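Local structure of prolyl 4-hydroxylase (Phytophthora capsici LT1534, 6IUQ) at residues A[56-61]-A[105-110]; A[118-123]-A[132-137]; A[156-161]-A[213-218]; A[242-247]-A[255-260]. The protein probably catalyses the iron(II)- and 2-oxoglutarate-dependent hydroxylation of proline residues at the C4 position. All coordinates share one frame; numbering follows the deposited sequence.

Contact 1 of 4, residues A[56-61]-A[105-110]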
loop_
_atom_site.group_PDB
_atom_site.type_symbol
_atom_site.label_atom_id
_atom_site.label_comp_id
_atom_site.label_asym_id
_atom_site.label_seq_id
_atom_site.Cartn_x
_atom_site.Cartn_y
_atom_site.Cartn_z
HETATM N N MSE A 56 3.337 -13.375 15.263
HETATM C CA MSE A 56 3.651 -13.639 13.865
HETATM C C MSE A 56 4.820 -14.602 13.712
HETATM O O MSE A 56 4.799 -15.477 12.851
HETATM C CB MSE A 56 3.960 -12.336 13.130
HETATM C CG MSE A 56 2.750 -11.452 12.962
HETATM SE SE MSE A 56 3.224 -9.761 12.138
HETATM C CE MSE A 56 3.887 -10.416 10.422
ATOM N N ARG A 57 5.850 -14.408 14.528
ATOM C CA ARG A 57 7.005 -15.289 14.510
ATOM C C ARG A 57 6.594 -16.709 14.901
ATOM O O ARG A 57 7.090 -17.686 14.350
ATOM C CB ARG A 57 8.091 -14.779 15.453
ATOM C CG ARG A 57 8.872 -13.572 14.951
ATOM C CD ARG A 57 10.240 -13.572 15.607
ATOM N NE ARG A 57 10.859 -12.256 15.724
ATOM C CZ ARG A 57 11.614 -11.682 14.788
ATOM N NH1 ARG A 57 11.835 -12.299 13.630
ATOM N NH2 ARG A 57 12.153 -10.484 15.021
ATOM N N TRP A 58 5.678 -16.813 15.858
ATOM C CA TRP A 58 5.168 -18.105 16.265
ATOM C C TRP A 58 4.455 -18.801 15.114
ATOM O O TRP A 58 4.665 -19.987 14.870
ATOM C CB TRP A 58 4.225 -17.962 17.447
ATOM C CG TRP A 58 3.763 -19.280 17.951
ATOM C CD1 TRP A 58 4.395 -20.078 18.869
ATOM C CD2 TRP A 58 2.582 -19.982 17.554
ATOM N NE1 TRP A 58 3.670 -21.225 19.073
ATOM C CE2 TRP A 58 2.554 -21.194 18.278
ATOM C CE3 TRP A 58 1.540 -19.701 16.666
ATOM C CZ2 TRP A 58 1.526 -22.115 18.145
ATOM C CZ3 TRP A 58 0.522 -20.620 16.530
ATOM C CH2 TRP A 58 0.522 -21.816 17.266
ATOM N N LEU A 59 3.604 -18.063 14.413
ATOM C CA LEU A 59 2.899 -18.607 13.262
ATOM C C LEU A 59 3.888 -19.145 12.245
ATOM O O LEU A 59 3.656 -20.180 11.615
ATOM C CB LEU A 59 2.013 -17.542 12.619
ATOM C CG LEU A 59 0.755 -17.201 13.410
ATOM C CD1 LEU A 59 0.047 -16.032 12.767
ATOM C CD2 LEU A 59 -0.161 -18.420 13.493
ATOM N N ASN A 60 4.999 -18.433 12.101
ATOM C CA ASN A 60 6.048 -18.824 11.172
ATOM C C ASN A 60 6.850 -20.057 11.625
ATOM O O ASN A 60 7.289 -20.856 10.791
ATOM C CB ASN A 60 6.997 -17.656 10.945
ATOM C CG ASN A 60 8.006 -17.943 9.869
ATOM O OD1 ASN A 60 7.638 -18.222 8.724
ATOM N ND2 ASN A 60 9.290 -17.881 10.223
ATOM N N GLU A 61 7.054 -20.195 12.933
ATOM C CA GLU A 61 7.728 -21.369 13.494
ATOM C C GLU A 61 6.872 -22.612 13.325
ATOM O O GLU A 61 7.380 -23.718 13.176
ATOM C CB GLU A 61 8.031 -21.179 14.977
ATOM C CG GLU A 61 9.198 -20.262 15.307
ATOM C CD GLU A 61 9.244 -19.911 16.799
ATOM O OE1 GLU A 61 8.163 -19.680 17.393
ATOM O OE2 GLU A 61 10.355 -19.883 17.380
ATOM N N THR A 105 -7.818 -18.006 16.229
ATOM C CA THR A 105 -7.960 -18.460 17.613
ATOM C C THR A 105 -6.614 -18.822 18.248
ATOM O O THR A 105 -6.475 -18.816 19.473
ATOM C CB THR A 105 -8.912 -19.676 17.690
ATOM O OG1 THR A 105 -10.107 -19.383 16.954
ATOM C CG2 THR A 105 -9.282 -20.003 19.138
ATOM N N LYS A 106 -5.614 -19.117 17.423
ATOM C CA LYS A 106 -4.290 -19.427 17.950
ATOM C C LYS A 106 -3.527 -18.184 18.386
ATOM O O LYS A 106 -2.589 -18.294 19.163
ATOM C CB LYS A 106 -3.455 -20.195 16.922
ATOM C CG LYS A 106 -4.110 -21.478 16.429
ATOM C CD LYS A 106 -3.225 -22.220 15.436
ATOM C CE LYS A 106 -3.832 -23.578 15.066
ATOM N NZ LYS A 106 -4.003 -24.472 16.258
ATOM N N VAL A 107 -3.925 -17.008 17.891
ATOM C CA VAL A 107 -3.149 -15.777 18.108
ATOM C C VAL A 107 -4.006 -14.592 18.564
ATOM O O VAL A 107 -4.439 -13.763 17.755
ATOM C CB VAL A 107 -2.380 -15.393 16.831
ATOM C CG1 VAL A 107 -1.075 -16.187 16.731
ATOM C CG2 VAL A 107 -3.246 -15.621 15.579
ATOM N N PRO A 108 -4.226 -14.493 19.882
ATOM C CA PRO A 108 -5.190 -13.555 20.482
ATOM C C PRO A 108 -5.009 -12.076 20.119
ATOM O O PRO A 108 -6.015 -11.378 19.898
ATOM C CB PRO A 108 -4.976 -13.762 21.993
ATOM C CG PRO A 108 -4.480 -15.153 22.112
ATOM C CD PRO A 108 -3.582 -15.343 20.902
ATOM N N GLU A 109 -3.773 -11.587 20.078
ATOM C CA GLU A 109 -3.577 -10.189 19.725
ATOM C C GLU A 109 -3.848 -9.970 18.239
ATOM O O GLU A 109 -4.378 -8.931 17.842
ATOM C CB GLU A 109 -2.164 -9.710 20.095
ATOM C CG GLU A 109 -1.849 -9.811 21.581
ATOM C CD GLU A 109 -2.901 -9.127 22.457
ATOM O OE1 GLU A 109 -3.401 -8.034 22.090
ATOM O OE2 GLU A 109 -3.246 -9.699 23.517
ATOM N N LEU A 110 -3.475 -10.935 17.406
ATOM C CA LEU A 110 -3.774 -10.804 15.982
ATOM C C LEU A 110 -5.272 -10.958 15.746
ATOM O O LEU A 110 -5.824 -10.295 14.875
ATOM C CB LEU A 110 -2.986 -11.817 15.160
ATOM C CG LEU A 110 -1.493 -11.511 15.021
ATOM C CD1 LEU A 110 -0.743 -12.688 14.383
ATOM C CD2 LEU A 110 -1.282 -10.223 14.219
#

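Contact 2 of 4, residues A[118-123]-A[132-137]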
loop_
_atom_site.group_PDB
_atom_site.type_symbol
_atom_site.label_atom_id
_atom_site.label_comp_id
_atom_site.label_asym_id
_atom_site.label_seq_id
_atom_site.Cartn_x
_atom_site.Cartn_y
_atom_site.Cartn_z
ATOM N N GLU A 118 -11.407 0.212 14.877
ATOM C CA GLU A 118 -10.959 1.581 15.143
ATOM C C GLU A 118 -10.583 2.283 13.841
ATOM O O GLU A 118 -10.995 3.421 13.592
ATOM C CB GLU A 118 -9.784 1.582 16.121
ATOM C CG GLU A 118 -10.221 1.755 17.578
ATOM C CD GLU A 118 -11.131 0.626 18.056
ATOM O OE1 GLU A 118 -10.838 -0.554 17.735
ATOM O OE2 GLU A 118 -12.141 0.913 18.746
ATOM N N LEU A 119 -9.844 1.576 12.994
ATOM C CA LEU A 119 -9.425 2.109 11.719
ATOM C C LEU A 119 -10.630 2.431 10.845
ATOM O O LEU A 119 -10.733 3.526 10.305
ATOM C CB LEU A 119 -8.500 1.110 11.033
ATOM C CG LEU A 119 -7.690 1.508 9.807
ATOM C CD1 LEU A 119 -7.029 2.887 9.981
ATOM C CD2 LEU A 119 -6.648 0.426 9.597
ATOM N N LEU A 120 -11.549 1.474 10.732
ATOM C CA LEU A 120 -12.773 1.667 9.968
ATOM C C LEU A 120 -13.577 2.841 10.497
ATOM O O LEU A 120 -14.110 3.608 9.714
ATOM C CB LEU A 120 -13.628 0.388 9.986
ATOM C CG LEU A 120 -13.261 -0.666 8.932
ATOM C CD1 LEU A 120 -13.981 -1.977 9.165
ATOM C CD2 LEU A 120 -13.606 -0.138 7.557
ATOM N N GLN A 121 -13.658 2.986 11.820
ATOM C CA GLN A 121 -14.450 4.060 12.415
ATOM C C GLN A 121 -13.851 5.432 12.097
ATOM O O GLN A 121 -14.560 6.323 11.655
ATOM C CB GLN A 121 -14.561 3.887 13.939
ATOM C CG GLN A 121 -15.539 2.820 14.424
ATOM C CD GLN A 121 -15.540 2.665 15.957
ATOM O OE1 GLN A 121 -15.607 3.646 16.701
ATOM N NE2 GLN A 121 -15.458 1.427 16.423
ATOM N N ALA A 122 -12.547 5.600 12.324
ATOM C CA ALA A 122 -11.898 6.886 12.077
ATOM C C ALA A 122 -12.044 7.278 10.635
ATOM O O ALA A 122 -12.486 8.388 10.334
ATOM C CB ALA A 122 -10.437 6.845 12.462
ATOM N N LEU A 123 -11.712 6.360 9.735
ATOM C CA LEU A 123 -11.796 6.666 8.306
ATOM C C LEU A 123 -13.229 6.973 7.870
ATOM O O LEU A 123 -13.447 7.925 7.134
ATOM C CB LEU A 123 -11.208 5.515 7.472
ATOM C CG LEU A 123 -9.676 5.407 7.622
ATOM C CD1 LEU A 123 -9.132 4.072 7.124
ATOM C CD2 LEU A 123 -8.960 6.596 6.937
ATOM N N LEU A 132 -16.409 2.959 3.035
ATOM C CA LEU A 132 -15.743 1.741 3.483
ATOM C C LEU A 132 -16.736 0.795 4.166
ATOM O O LEU A 132 -17.763 1.215 4.692
ATOM C CB LEU A 132 -14.578 2.082 4.422
ATOM C CG LEU A 132 -13.487 2.961 3.809
ATOM C CD1 LEU A 132 -12.442 3.318 4.848
ATOM C CD2 LEU A 132 -12.837 2.311 2.568
ATOM N N GLN A 133 -16.418 -0.489 4.147
ATOM C CA GLN A 133 -17.344 -1.501 4.604
ATOM C C GLN A 133 -16.894 -2.193 5.890
ATOM O O GLN A 133 -15.728 -2.565 6.040
ATOM C CB GLN A 133 -17.541 -2.539 3.505
ATOM C CG GLN A 133 -17.979 -1.980 2.144
ATOM C CD GLN A 133 -19.419 -1.546 2.144
ATOM O OE1 GLN A 133 -19.724 -0.352 2.153
ATOM N NE2 GLN A 133 -20.324 -2.515 2.153
ATOM N N PHE A 134 -17.841 -2.392 6.803
ATOM C CA PHE A 134 -17.566 -3.030 8.074
ATOM C C PHE A 134 -17.638 -4.558 8.032
ATOM O O PHE A 134 -17.117 -5.245 8.917
ATOM C CB PHE A 134 -18.519 -2.488 9.118
ATOM C CG PHE A 134 -18.162 -1.108 9.596
ATOM C CD1 PHE A 134 -18.651 0.013 8.951
ATOM C CD2 PHE A 134 -17.332 -0.934 10.696
ATOM C CE1 PHE A 134 -18.332 1.293 9.397
ATOM C CE2 PHE A 134 -17.004 0.344 11.146
ATOM C CZ PHE A 134 -17.498 1.458 10.498
ATOM N N SER A 135 -18.260 -5.096 6.995
ATOM C CA SER A 135 -18.425 -6.535 6.905
ATOM C C SER A 135 -17.060 -7.214 6.873
ATOM O O SER A 135 -16.108 -6.668 6.322
ATOM C CB SER A 135 -19.255 -6.907 5.669
ATOM O OG SER A 135 -19.117 -8.288 5.380
ATOM N N THR A 136 -16.959 -8.399 7.460
ATOM C CA THR A 136 -15.673 -9.069 7.557
ATOM C C THR A 136 -15.247 -9.573 6.194
ATOM O O THR A 136 -14.091 -9.951 5.990
ATOM C CB THR A 136 -15.693 -10.247 8.557
ATOM O OG1 THR A 136 -16.795 -11.114 8.269
ATOM C CG2 THR A 136 -15.805 -9.743 9.997
ATOM N N SER A 137 -16.192 -9.572 5.263
ATOM C CA SER A 137 -15.930 -9.980 3.891
ATOM C C SER A 137 -15.149 -8.904 3.140
ATOM O O SER A 137 -14.468 -9.200 2.153
ATOM C CB SER A 137 -17.245 -10.276 3.160
ATOM O OG SER A 137 -17.846 -11.457 3.664
#

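Contact 3 of 4, residues A[156-161]-A[213-218]. With FE2 (Fe (II) ion), chain C.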
loop_
_atom_site.group_PDB
_atom_site.type_symbol
_atom_site.label_atom_id
_atom_site.label_comp_id
_atom_site.label_asym_id
_atom_site.label_seq_id
_atom_site.Cartn_x
_atom_site.Cartn_y
_atom_site.Cartn_z
ATOM N N HIS A 156 3.299 -1.186 -8.882
ATOM C CA HIS A 156 1.896 -1.543 -9.016
ATOM C C HIS A 156 0.994 -0.636 -8.204
ATOM O O HIS A 156 1.463 0.100 -7.338
ATOM C CB HIS A 156 1.651 -3.012 -8.554
ATOM C CG HIS A 156 2.023 -3.271 -7.114
ATOM N ND1 HIS A 156 3.287 -3.051 -6.631
ATOM C CD2 HIS A 156 1.281 -3.649 -6.048
ATOM C CE1 HIS A 156 3.337 -3.364 -5.352
ATOM N NE2 HIS A 156 2.124 -3.718 -4.969
ATOM N N TYR A 157 -0.306 -0.735 -8.474
ATOM C CA TYR A 157 -1.358 -0.211 -7.596
ATOM C C TYR A 157 -1.987 -1.396 -6.853
ATOM O O TYR A 157 -2.163 -2.458 -7.441
ATOM C CB TYR A 157 -2.407 0.554 -8.414
ATOM C CG TYR A 157 -1.893 1.821 -9.083
ATOM C CD1 TYR A 157 -1.155 1.768 -10.264
ATOM C CD2 TYR A 157 -2.161 3.069 -8.535
ATOM C CE1 TYR A 157 -0.695 2.939 -10.875
ATOM C CE2 TYR A 157 -1.709 4.233 -9.137
ATOM C CZ TYR A 157 -0.967 4.163 -10.295
ATOM O OH TYR A 157 -0.522 5.322 -10.883
ATOM N N ASP A 158 -2.298 -1.228 -5.567
ATOM C CA ASP A 158 -2.933 -2.289 -4.773
ATOM C C ASP A 158 -4.306 -2.680 -5.313
ATOM O O ASP A 158 -4.724 -3.830 -5.186
ATOM C CB ASP A 158 -3.032 -1.872 -3.308
ATOM C CG ASP A 158 -1.799 -2.198 -2.595
ATOM O OD1 ASP A 158 -0.903 -2.725 -3.269
ATOM O OD2 ASP A 158 -1.699 -2.000 -1.387
ATOM N N ASN A 159 -4.990 -1.715 -5.925
ATOM C CA ASN A 159 -6.175 -1.959 -6.730
ATOM C C ASN A 159 -5.853 -1.544 -8.160
ATOM O O ASN A 159 -5.908 -0.362 -8.483
ATOM C CB ASN A 159 -7.377 -1.178 -6.174
ATOM C CG ASN A 159 -8.695 -1.515 -6.860
ATOM O OD1 ASN A 159 -8.731 -1.989 -8.002
ATOM N ND2 ASN A 159 -9.800 -1.228 -6.167
ATOM N N PRO A 160 -5.509 -2.520 -9.015
ATOM C CA PRO A 160 -5.172 -2.267 -10.433
ATOM C C PRO A 160 -6.384 -2.073 -11.342
ATOM O O PRO A 160 -6.248 -1.679 -12.491
ATOM C CB PRO A 160 -4.394 -3.524 -10.847
ATOM C CG PRO A 160 -4.797 -4.595 -9.856
ATOM C CD PRO A 160 -5.273 -3.920 -8.602
ATOM N N GLY A 161 -7.551 -2.322 -10.806
ATOM C CA GLY A 161 -8.801 -2.153 -11.472
ATOM C C GLY A 161 -9.616 -3.394 -11.394
ATOM O O GLY A 161 -9.493 -4.173 -10.509
HETATM N N MSE A 213 -2.465 5.193 -5.664
HETATM C CA MSE A 213 -1.092 5.383 -5.216
HETATM C C MSE A 213 -0.139 4.325 -5.780
HETATM O O MSE A 213 -0.102 3.183 -5.316
HETATM C CB MSE A 213 -1.021 5.383 -3.687
HETATM C CG MSE A 213 0.370 5.556 -3.144
HETATM SE SE MSE A 213 1.244 7.211 -3.780
HETATM C CE MSE A 213 -0.074 8.525 -3.202
ATOM N N LEU A 214 0.649 4.721 -6.770
ATOM C CA LEU A 214 1.648 3.832 -7.362
ATOM C C LEU A 214 2.755 3.580 -6.342
ATOM O O LEU A 214 3.166 4.502 -5.621
ATOM C CB LEU A 214 2.219 4.435 -8.665
ATOM C CG LEU A 214 3.264 3.584 -9.402
ATOM C CD1 LEU A 214 2.628 2.351 -10.026
ATOM C CD2 LEU A 214 4.029 4.390 -10.447
ATOM N N HIS A 215 3.224 2.339 -6.241
ATOM C CA HIS A 215 4.308 2.038 -5.293
ATOM C C HIS A 215 5.039 0.768 -5.671
ATOM O O HIS A 215 4.624 0.040 -6.563
ATOM C CB HIS A 215 3.780 1.909 -3.855
ATOM C CG HIS A 215 2.794 0.797 -3.667
ATOM N ND1 HIS A 215 1.487 0.884 -4.092
ATOM C CD2 HIS A 215 2.930 -0.430 -3.112
ATOM C CE1 HIS A 215 0.853 -0.235 -3.789
ATOM N NE2 HIS A 215 1.710 -1.060 -3.206
ATOM N N ARG A 216 6.156 0.539 -4.997
ATOM C CA ARG A 216 6.876 -0.716 -5.077
ATOM C C ARG A 216 7.608 -0.885 -3.766
ATOM O O ARG A 216 7.792 0.076 -2.997
ATOM C CB ARG A 216 7.866 -0.734 -6.256
ATOM C CG ARG A 216 9.058 0.230 -6.087
ATOM C CD ARG A 216 9.979 0.231 -7.304
ATOM N NE ARG A 216 10.939 1.353 -7.277
ATOM C CZ ARG A 216 11.712 1.719 -8.304
ATOM N NH1 ARG A 216 11.665 1.062 -9.470
ATOM N NH2 ARG A 216 12.537 2.745 -8.169
ATOM N N VAL A 217 8.040 -2.114 -3.516
ATOM C CA VAL A 217 8.866 -2.419 -2.368
ATOM C C VAL A 217 10.317 -2.580 -2.835
ATOM O O VAL A 217 10.577 -3.248 -3.829
ATOM C CB VAL A 217 8.343 -3.690 -1.661
ATOM C CG1 VAL A 217 9.269 -4.120 -0.561
ATOM C CG2 VAL A 217 6.922 -3.451 -1.100
ATOM N N LEU A 218 11.260 -1.947 -2.138
ATOM C CA LEU A 218 12.681 -2.085 -2.478
ATOM C C LEU A 218 13.233 -3.383 -1.882
ATOM O O LEU A 218 12.664 -3.920 -0.927
ATOM C CB LEU A 218 13.485 -0.869 -1.995
ATOM C CG LEU A 218 12.943 0.452 -2.557
ATOM C CD1 LEU A 218 13.824 1.620 -2.204
ATOM C CD2 LEU A 218 12.795 0.351 -4.072
HETATM FE FE FE2 C . 1.388 -3.321 -2.777
HETATM O O HOH W 1 -1.845 1.318 -4.364
#

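Contact 4 of 4, residues A[242-247]-A[255-260]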
loop_
_atom_site.group_PDB
_atom_site.type_symbol
_atom_site.label_atom_id
_atom_site.label_comp_id
_atom_site.label_asym_id
_atom_site.label_seq_id
_atom_site.Cartn_x
_atom_site.Cartn_y
_atom_site.Cartn_z
ATOM N N ALA A 242 -12.748 6.236 -14.504
ATOM C CA ALA A 242 -12.079 5.789 -15.730
ATOM C C ALA A 242 -12.100 6.854 -16.827
ATOM O O ALA A 242 -12.081 6.541 -18.024
ATOM C CB ALA A 242 -12.708 4.511 -16.241
ATOM N N GLN A 243 -12.133 8.113 -16.419
ATOM C CA GLN A 243 -12.116 9.202 -17.376
ATOM C C GLN A 243 -11.444 10.433 -16.792
ATOM O O GLN A 243 -11.315 10.567 -15.576
ATOM C CB GLN A 243 -13.539 9.548 -17.817
ATOM C CG GLN A 243 -14.361 10.124 -16.702
ATOM C CD GLN A 243 -15.813 10.372 -17.087
ATOM O OE1 GLN A 243 -16.391 9.650 -17.906
ATOM N NE2 GLN A 243 -16.412 11.393 -16.479
ATOM N N LEU A 244 -11.026 11.327 -17.674
ATOM C CA LEU A 244 -10.412 12.589 -17.306
ATOM C C LEU A 244 -11.234 13.746 -17.861
ATOM O O LEU A 244 -11.722 13.662 -18.981
ATOM C CB LEU A 244 -8.992 12.672 -17.870
ATOM C CG LEU A 244 -7.816 12.329 -16.989
ATOM C CD1 LEU A 244 -6.542 12.638 -17.744
ATOM C CD2 LEU A 244 -7.910 13.126 -15.683
ATOM N N ARG A 245 -11.369 14.832 -17.109
ATOM C CA ARG A 245 -12.023 16.017 -17.657
ATOM C C ARG A 245 -10.991 17.044 -18.074
ATOM O O ARG A 245 -10.061 17.325 -17.323
ATOM C CB ARG A 245 -12.973 16.673 -16.653
ATOM C CG ARG A 245 -13.893 15.741 -15.891
ATOM C CD ARG A 245 -15.033 16.513 -15.197
ATOM N NE ARG A 245 -14.599 17.629 -14.343
ATOM C CZ ARG A 245 -14.118 17.486 -13.108
ATOM N NH1 ARG A 245 -13.960 16.273 -12.599
ATOM N NH2 ARG A 245 -13.771 18.551 -12.388
ATOM N N LEU A 246 -11.166 17.605 -19.267
ATOM C CA LEU A 246 -10.502 18.853 -19.636
ATOM C C LEU A 246 -11.527 19.987 -19.661
ATOM O O LEU A 246 -12.502 19.934 -20.407
ATOM C CB LEU A 246 -9.816 18.751 -21.001
ATOM C CG LEU A 246 -9.211 20.087 -21.453
ATOM C CD1 LEU A 246 -8.089 20.503 -20.506
ATOM C CD2 LEU A 246 -8.715 20.058 -22.900
ATOM N N THR A 247 -11.303 21.016 -18.858
ATOM C CA THR A 247 -12.276 22.079 -18.722
ATOM C C THR A 247 -11.690 23.373 -19.240
ATOM O O THR A 247 -10.484 23.464 -19.438
ATOM C CB THR A 247 -12.705 22.257 -17.246
ATOM O OG1 THR A 247 -11.563 22.630 -16.459
ATOM C CG2 THR A 247 -13.276 20.973 -16.694
ATOM N N PHE A 255 -2.202 23.341 -13.569
ATOM C CA PHE A 255 -1.950 22.750 -12.269
ATOM C C PHE A 255 -3.208 22.040 -11.770
ATOM O O PHE A 255 -3.141 20.912 -11.279
ATOM C CB PHE A 255 -1.492 23.821 -11.284
ATOM C CG PHE A 255 -1.331 23.322 -9.872
ATOM C CD1 PHE A 255 -0.234 22.549 -9.516
ATOM C CD2 PHE A 255 -2.279 23.632 -8.903
ATOM C CE1 PHE A 255 -0.082 22.086 -8.209
ATOM C CE2 PHE A 255 -2.137 23.186 -7.600
ATOM C CZ PHE A 255 -1.034 22.405 -7.248
ATOM N N GLY A 256 -4.354 22.691 -11.929
ATOM C CA GLY A 256 -5.617 22.128 -11.481
ATOM C C GLY A 256 -5.942 20.820 -12.174
ATOM O O GLY A 256 -6.422 19.877 -11.560
ATOM N N PHE A 257 -5.669 20.777 -13.469
ATOM C CA PHE A 257 -5.825 19.583 -14.272
ATOM C C PHE A 257 -4.855 18.475 -13.833
ATOM O O PHE A 257 -5.250 17.317 -13.723
ATOM C CB PHE A 257 -5.602 19.932 -15.750
ATOM C CG PHE A 257 -5.470 18.738 -16.655
ATOM C CD1 PHE A 257 -4.238 18.134 -16.861
ATOM C CD2 PHE A 257 -6.581 18.228 -17.313
ATOM C CE1 PHE A 257 -4.115 17.031 -17.700
ATOM C CE2 PHE A 257 -6.465 17.134 -18.160
ATOM C CZ PHE A 257 -5.232 16.533 -18.355
ATOM N N LEU A 258 -3.589 18.820 -13.612
ATOM C CA LEU A 258 -2.614 17.831 -13.147
ATOM C C LEU A 258 -2.989 17.323 -11.760
ATOM O O LEU A 258 -2.830 16.139 -11.463
ATOM C CB LEU A 258 -1.203 18.422 -13.135
ATOM C CG LEU A 258 -0.721 18.730 -14.555
ATOM C CD1 LEU A 258 0.659 19.403 -14.586
ATOM C CD2 LEU A 258 -0.727 17.443 -15.377
ATOM N N GLU A 259 -3.519 18.223 -10.928
ATOM C CA GLU A 259 -3.914 17.892 -9.570
ATOM C C GLU A 259 -5.093 16.897 -9.534
ATOM O O GLU A 259 -5.084 15.962 -8.732
ATOM C CB GLU A 259 -4.240 19.179 -8.804
ATOM C CG GLU A 259 -4.195 19.074 -7.286
ATOM C CD GLU A 259 -2.784 18.927 -6.694
ATOM O OE1 GLU A 259 -1.789 18.651 -7.416
ATOM O OE2 GLU A 259 -2.684 19.082 -5.467
ATOM N N ARG A 260 -6.079 17.055 -10.418
ATOM C CA ARG A 260 -7.155 16.056 -10.517
ATOM C C ARG A 260 -6.614 14.702 -11.000
ATOM O O ARG A 260 -7.081 13.643 -10.573
ATOM C CB ARG A 260 -8.272 16.525 -11.458
ATOM C CG ARG A 260 -9.019 17.758 -10.964
ATOM C CD ARG A 260 -10.378 17.939 -11.652
ATOM N NE ARG A 260 -10.302 17.892 -13.106
ATOM C CZ ARG A 260 -9.944 18.914 -13.880
ATOM N NH1 ARG A 260 -9.611 20.080 -13.342
ATOM N NH2 ARG A 260 -9.903 18.765 -15.200
HETATM O O HOH W 2 -10.201 15.173 -14.625
#

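Contact 1 of 4, residues A[56-61]-A[105-110]
Leu-59 and Leu-110 meet tip to tip, CD1 of Leu-59 lying 3.8 Å from CD1 of Leu-110, and this end-on meeting sets the middle of the contact. Leu-59 also points its tip at Val-107, whose CG1 sits 3.9 Å from Leu-59 CG and close to both of that leucine's methyls; a single valine branch thus faces the fork. With Val-107 CG1 anti to the carbonyl carbon (chi1 -82°), this branch is the one turned to helix 46-61. Selenomethionine Met-56 crosses Leu-110 at about a right angle, its CG 4.0 Å from Leu-110 CD1; the touch is made by the stem of the chain, short of the selenium. At the other end the indole of Trp-58 lies across the aliphatic part of Lys-106, CZ3 being 4.0 Å from Lys-106 CB, in an oblique approach, while the lysine's ammonium end departs. Trp-58 is further held edge-to-face by Phe-5. Val-107 occupies the N-cap position of helix 108-115, and Glu-55 receives the backbone N-H groups of Glu-109 and Leu-110. On the sheet side, Met-56, Leu-59 and Leu-110 all rest on Leu-143 of strand 139-146. This is helix packing against the major sheet of the double-stranded beta-helix fold.

Contact 2 of 4, residues A[118-123]-A[132-137]
Leu-120 presses its CB to 3.6 Å from Phe-134 CE2, the two side chains running antiparallel as they pass, and it carries the dense part of the contact. Both of its methyls approach Gln-133 O from one side, CD1 and CD2 each 3.6 Å away. CD2 also reaches 4.0 Å from Leu-132 CB. One turn on, Leu-123 CB comes to 3.6 Å from Leu-132 CD1, extending this apolar patch inward, where Leu-120 and Leu-123 both rest on Leu-231 of strand 224-232. The outer side is looser. Phe-134 is an exposed residue whose ring, with CG anti to the carbonyl carbon (chi1 -76°), is swung back over the helix and approached obliquely by Leu-120. Gln-121 CG stays 4.4 Å from Phe-134 CE2, while the Gln-121 amide NE2 turns to Thr-117 OG1. Beyond Phe-134 the chain leaves the helix, and Ser-135 OG accepts from Ser-137 N in an ST turn. The arrangement is a helix-loop connection, packed by leucines, leading into strand 139-146 of the beta-helix core.

Contact 3 of 4, residues A[156-161]-A[213-218]
The iron-binding facial triad of the 2-oxoglutarate oxygenases, two histidines and an aspartate in the order His-X-Asp...His, is assembled here. The iron(II) ion is bound by His-156 NE2 at 2.3 Å, Asp-158 OD1 at 2.4 Å and His-215 NE2 at 2.3 Å. An antiparallel hydrogen-bonded pair joins His-156 to His-215: His-156 N donates to His-215 O (2.9 Å, 162°), and His-215 N returns a bond to His-156 O (3.1 Å). Both imidazoles branch with CG between backbone N and carbonyl carbon, which brings the rings to the iron with planes 53° apart, an oblique pair. The carboxylate of Asp-158 stands almost perpendicular to the His-215 ring, with OD1 at that ring's edge. In the same ring plane, His-215 ND1 donates to Met-213 O (3.1 Å, 168°), fixing the imidazole's rotation; His-156 ND1 is hydrogen-bonded to Pro-154 O. Alongside, Leu-214 CB lies over the face of the Tyr-157 ring, 4.1 Å from its centroid, a CH-pi contact. Asp-158 OD2 is gripped by Thr-169 and Trp-230. Three protein ligands on one side of the metal are consistent with the remaining positions serving 2-oxoglutarate and oxygen, as in relatives.

Contact 4 of 4, residues A[242-247]-A[255-260]
Arg-260 NH2 donates to the backbone carbonyl Arg-245 O at 2.6 Å in a bent bond, the N-H...O angle being 131°. The oxygen lies in the plane of the Arg-260 guanidinium, yet the donor stands well above the carbonyl plane. The guanidinium of Arg-245 is stacked on that of Arg-260, centres 4.5 Å apart and planes at 29°, with Arg-260 NE over the face of Arg-245. Both chains bend at chi3, which folds the two groups together. A water bridges the same residues, accepting from Arg-245 N at 2.8 Å and from Arg-260 NE at 3.1 Å. Phe-257 turns its ring edge to Arg-245 O, 3.6 Å from CD2, and Leu-244 and Leu-246 touch it with their CD1 methyls.

In the next shell, Asp-250 OD2 forms a salt bridge with Arg-260 NH2 and accepts from Thr-247 N, probably easing the closeness of like charges. Trp-254 meets Phe-257 edge-to-face. The loop 242-247 thus lies along helix 254-262, while Leu-244 and Phe-257 both reach Phe-318 of helix 313-328.

From the N terminus the four contacts follow in series, none nesting in or crossing another. Contact 1 closes the long excursion from helix 46-61 to the start of helix 108-115, a span that includes strand 94-97. Helix 118-126 comes next, and contact 2 closes the short turn back from it toward strand 139-146; the two centres are about 23 Å apart. Contact 3 closes a much longer span, rich in strands, bringing the loop after strand 139-146 to strand 214-217 of the smaller sheet, with its centre about 7 Å from that of the chain. Contact 4 closes a short loop onto helix 254-262, its centre about 46 Å from that of contact 1 and across the chain's centre.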